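PDB 2DWU: glutamate racemase from Bacillus anthracis, which is an alpha/beta protein of the Asp/Glu/hydantoin racemase family, built around two parallel beta sheets and modelled with D-glutamic acid in its pocket. Local coordinates for residues 72-77 and 217-222; 86-89 and 95-98. One frame throughout, in Å; residues are numbered along the deposited sequence.

Both contacts belong to the same six-stranded parallel sheet, and their centres lie about 10 Å apart. Interaction 1 packs helix 211-226 on one face of strand 70-75; interaction 2 sets helix 78-91 against the neighbouring strand 96-98, outermost within this chain. The two strands are joined by probable backbone hydrogen bonds. One runs between Leu-73 O and Ile-97 N at 2.8 Å. Another runs between Val-75 N and Ile-97 O at 2.9 Å. Val-75 CG2 also packs on Leu-88 CD1 at 3.6 Å. Both segments of interaction 2 fall between those of interaction 1 in the sequence. Segment 72-77 runs into the ligand pocket at Cys-77, whereas the side chain of Leu-88 remains about 13 Å from the D-glutamic acid.

Interaction 1 of 2, residues 72-77 and 217-222; sequences ALVVAC and IELSTI. With DGL (D-glutamic acid), chain H.
Helix-on-sheet packing of the alpha/beta fold brings Leu-219 of helix 211-226 onto Ala-72 and Val-74 of strand 70-75. The two strand residues stand two apart and therefore present their side chains on the same face of the sheet. Leu-219 divides its isobutyl fork between them: CD1 lies 4.3 Å from Ala-72 CB, and CD2 lies 4.0 Å from Val-74 CG2. Its CG is anti to the backbone N (chi1 175°), and the turn about CB-CG then sends CD1 to the alanine and CD2 to the valine. On Val-74 the methyl that answers is the branch anti to the carbonyl carbon, and the two side chains meet at a slant. The backbones stay well separated, with 8.1 Å between Val-74 CA and Leu-219 CA, and the two segments bury only 96 Å² between them, so this is a small, wholly apolar contact. Val-22 and Ile-26 of helix 20-29 also cover Val-74, while Leu-219 additionally touches Ile-97 on the next strand.

Away from this packing, the same helix reaches the subunit interface: Ser-220 OG is hydrogen-bonded to Arg-105 NH1 of the second subunit, whereas Glu-218 forms a salt bridge with Arg-105 of its own chain. Inside the helix, Thr-221 OG1 bonds to Ile-217 O at 2.9 Å, approaching that carbonyl from the face opposite to Thr-221 N.

Segment 72-77 leads from the packed strand into the pocket. Cys-77 occupies the N-cap of helix 78-91, where its side chain caps a backbone N. With SG anti to its own backbone N (chi1 178°), the sulfur also faces D-glutamic acid, 3.3 Å from the ligand N and 3.5 Å from the ligand CA.

Interaction 2 of 2, residues 86-89 and 95-98; sequences AALQ and PVIG
Gln-89 and Val-96 bring together the helix and second strand of a beta-alpha-beta unit made of strand 70-75, helix 78-91 and strand 96-98. The Gln-89 side chain can be followed outward from the helix. At CB it turns so that CG lies beside the backbone N, anti to the carbonyl carbon, and this first bend sets CG against the valine, 3.8 Å from Val-96 CB. Beyond CG the chain is extended and passes across the valine at a slant. CD comes within 4.0 Å of Val-96 O, and NE2 at the tip donates to that same oxygen at 3.0 Å. The hydrogen bond is fairly straight, with an N-H...O angle of 162°. The acceptor lies in the glutamine amide plane, just 1° out of it, although NE2 itself stands 26° off the plane of the valine carbonyl.

Next to this polar grip, the valine methyls face Leu-88: CG1 is 4.2 Å from Leu-88 CB, and CG2 is 4.0 Å from Leu-88 O. Val-96 supplies nearly all of the strand's share.

Within this chain, strand 96-98 is the edge of its sheet; Ile-97, and Pro-95 just before the strand, bond through their backbones to strand 70-75. Leu-88 packs on Val-58, Phe-59 and Val-62 of helix 51-65, while Ile-97, pointing away from helix 78-91, meets helix 211-226.

Interaction 1 of 2, residues 72-77 and 217-222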
# COMPACT_ATOMS: atom_id res chain seq x y z
N ALA B 72 8.65 -8.44 14.36
CA ALA B 72 8.89 -8.41 12.91
C ALA B 72 10.25 -7.78 12.66
O ALA B 72 10.78 -7.07 13.51
CB ALA B 72 7.79 -7.57 12.22
N LEU B 73 10.81 -8.03 11.47
CA LEU B 73 12.10 -7.49 11.08
C LEU B 73 11.94 -6.74 9.76
O LEU B 73 11.34 -7.26 8.82
CB LEU B 73 13.12 -8.64 10.88
CG LEU B 73 14.47 -8.18 10.28
CD1 LEU B 73 15.17 -7.20 11.24
CD2 LEU B 73 15.32 -9.41 10.03
N VAL B 74 12.47 -5.52 9.71
CA VAL B 74 12.46 -4.74 8.46
C VAL B 74 13.91 -4.58 8.00
O VAL B 74 14.79 -4.13 8.76
CB VAL B 74 11.86 -3.33 8.67
CG1 VAL B 74 12.01 -2.49 7.38
CG2 VAL B 74 10.38 -3.46 9.04
N VAL B 75 14.16 -4.99 6.75
CA VAL B 75 15.49 -4.84 6.14
C VAL B 75 15.31 -3.52 5.40
O VAL B 75 14.76 -3.45 4.32
CB VAL B 75 15.80 -5.99 5.15
CG1 VAL B 75 17.20 -5.78 4.53
CG2 VAL B 75 15.78 -7.29 5.89
N ALA B 76 15.77 -2.47 6.05
CA ALA B 76 15.61 -1.13 5.51
C ALA B 76 16.54 -0.80 4.35
O ALA B 76 16.27 0.13 3.56
CB ALA B 76 15.81 -0.11 6.65
N CYS B 77 17.64 -1.53 4.27
CA CYS B 77 18.66 -1.32 3.24
C CYS B 77 18.31 -2.08 1.97
O CYS B 77 18.14 -3.29 2.02
CB CYS B 77 20.00 -1.82 3.80
SG CYS B 77 21.39 -1.69 2.67
N ILE B 217 3.82 1.17 4.86
CA ILE B 217 2.44 0.75 4.68
C ILE B 217 2.39 -0.78 4.48
O ILE B 217 1.45 -1.42 4.92
CB ILE B 217 1.72 1.56 3.57
CG1 ILE B 217 0.23 1.23 3.61
CG2 ILE B 217 2.35 1.31 2.20
CD1 ILE B 217 -0.62 2.24 2.85
N GLU B 218 3.42 -1.37 3.86
CA GLU B 218 3.45 -2.81 3.69
C GLU B 218 3.53 -3.49 5.07
O GLU B 218 2.83 -4.45 5.35
CB GLU B 218 4.65 -3.23 2.83
CG GLU B 218 4.70 -4.74 2.57
CD GLU B 218 4.61 -5.14 1.08
OE1 GLU B 218 4.12 -4.38 0.21
OE2 GLU B 218 5.02 -6.29 0.81
N LEU B 219 4.40 -2.97 5.93
CA LEU B 219 4.52 -3.50 7.29
C LEU B 219 3.16 -3.36 8.02
O LEU B 219 2.70 -4.31 8.67
CB LEU B 219 5.60 -2.72 8.06
CG LEU B 219 5.75 -3.08 9.54
CD1 LEU B 219 6.20 -4.54 9.69
CD2 LEU B 219 6.76 -2.14 10.18
N SER B 220 2.53 -2.19 7.90
CA SER B 220 1.24 -1.96 8.54
C SER B 220 0.21 -3.03 8.10
O SER B 220 -0.49 -3.63 8.92
CB SER B 220 0.74 -0.52 8.21
OG SER B 220 -0.55 -0.28 8.78
N THR B 221 0.16 -3.29 6.80
CA THR B 221 -0.75 -4.25 6.23
C THR B 221 -0.53 -5.64 6.83
O THR B 221 -1.48 -6.33 7.23
CB THR B 221 -0.55 -4.32 4.69
OG1 THR B 221 -0.78 -3.04 4.10
CG2 THR B 221 -1.51 -5.35 4.09
N ILE B 222 0.73 -6.05 6.90
CA ILE B 222 1.06 -7.36 7.40
C ILE B 222 0.83 -7.49 8.90
O ILE B 222 0.30 -8.50 9.36
CB ILE B 222 2.51 -7.73 7.03
CG1 ILE B 222 2.60 -7.95 5.51
CG2 ILE B 222 2.92 -9.07 7.69
CD1 ILE B 222 4.05 -7.96 5.00
N DGL H . 21.50 1.64 2.56
CA DGL H . 22.06 1.36 1.20
C DGL H . 20.97 0.99 0.26
O DGL H . 21.18 0.43 -0.80
CB DGL H . 22.82 2.60 0.67
CG DGL H . 24.19 2.64 1.37
CD DGL H . 25.09 1.50 1.13
OE1 DGL H . 25.65 1.29 0.05
OE2 DGL H . 25.26 0.68 2.13
OXT DGL H . 19.75 1.29 0.63

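Interaction 2 of 2, residues 86-89 and 95-98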
# COMPACT_ATOMS: atom_id res chain seq x y z
N ALA B 86 15.63 -13.35 0.94
CA ALA B 86 15.16 -14.73 0.85
C ALA B 86 15.74 -15.58 1.97
O ALA B 86 15.03 -16.39 2.58
CB ALA B 86 15.53 -15.34 -0.51
N ALA B 87 17.03 -15.40 2.24
CA ALA B 87 17.69 -16.17 3.28
C ALA B 87 17.09 -15.89 4.65
O ALA B 87 16.91 -16.80 5.47
CB ALA B 87 19.17 -15.86 3.29
N LEU B 88 16.78 -14.62 4.91
CA LEU B 88 16.19 -14.23 6.18
C LEU B 88 14.77 -14.75 6.36
O LEU B 88 14.42 -15.22 7.44
CB LEU B 88 16.18 -12.70 6.31
CG LEU B 88 17.53 -12.02 6.53
CD1 LEU B 88 17.36 -10.51 6.45
CD2 LEU B 88 18.10 -12.42 7.88
N GLN B 89 13.96 -14.67 5.31
CA GLN B 89 12.58 -15.11 5.40
C GLN B 89 12.53 -16.61 5.66
O GLN B 89 11.62 -17.09 6.33
CB GLN B 89 11.82 -14.73 4.13
CG GLN B 89 11.71 -13.22 3.98
CD GLN B 89 10.90 -12.79 2.77
OE1 GLN B 89 10.98 -13.39 1.70
NE2 GLN B 89 10.13 -11.71 2.94
N PRO B 95 7.71 -12.26 10.74
CA PRO B 95 7.60 -11.64 9.41
C PRO B 95 8.85 -10.81 9.14
O PRO B 95 9.30 -10.04 10.00
CB PRO B 95 6.39 -10.72 9.54
CG PRO B 95 5.56 -11.37 10.61
CD PRO B 95 6.59 -11.86 11.61
N VAL B 96 9.39 -10.94 7.93
CA VAL B 96 10.56 -10.17 7.53
C VAL B 96 10.10 -9.36 6.32
O VAL B 96 9.68 -9.92 5.30
CB VAL B 96 11.77 -11.06 7.13
CG1 VAL B 96 12.94 -10.14 6.74
CG2 VAL B 96 12.21 -11.95 8.30
N ILE B 97 10.15 -8.04 6.44
CA ILE B 97 9.70 -7.14 5.36
C ILE B 97 10.92 -6.41 4.80
O ILE B 97 11.64 -5.73 5.54
CB ILE B 97 8.70 -6.08 5.91
CG1 ILE B 97 7.33 -6.71 6.25
CG2 ILE B 97 8.43 -5.03 4.84
CD1 ILE B 97 7.31 -7.64 7.45
N GLY B 98 11.14 -6.55 3.50
CA GLY B 98 12.25 -5.89 2.83
C GLY B 98 11.71 -4.64 2.16
O GLY B 98 10.49 -4.46 2.02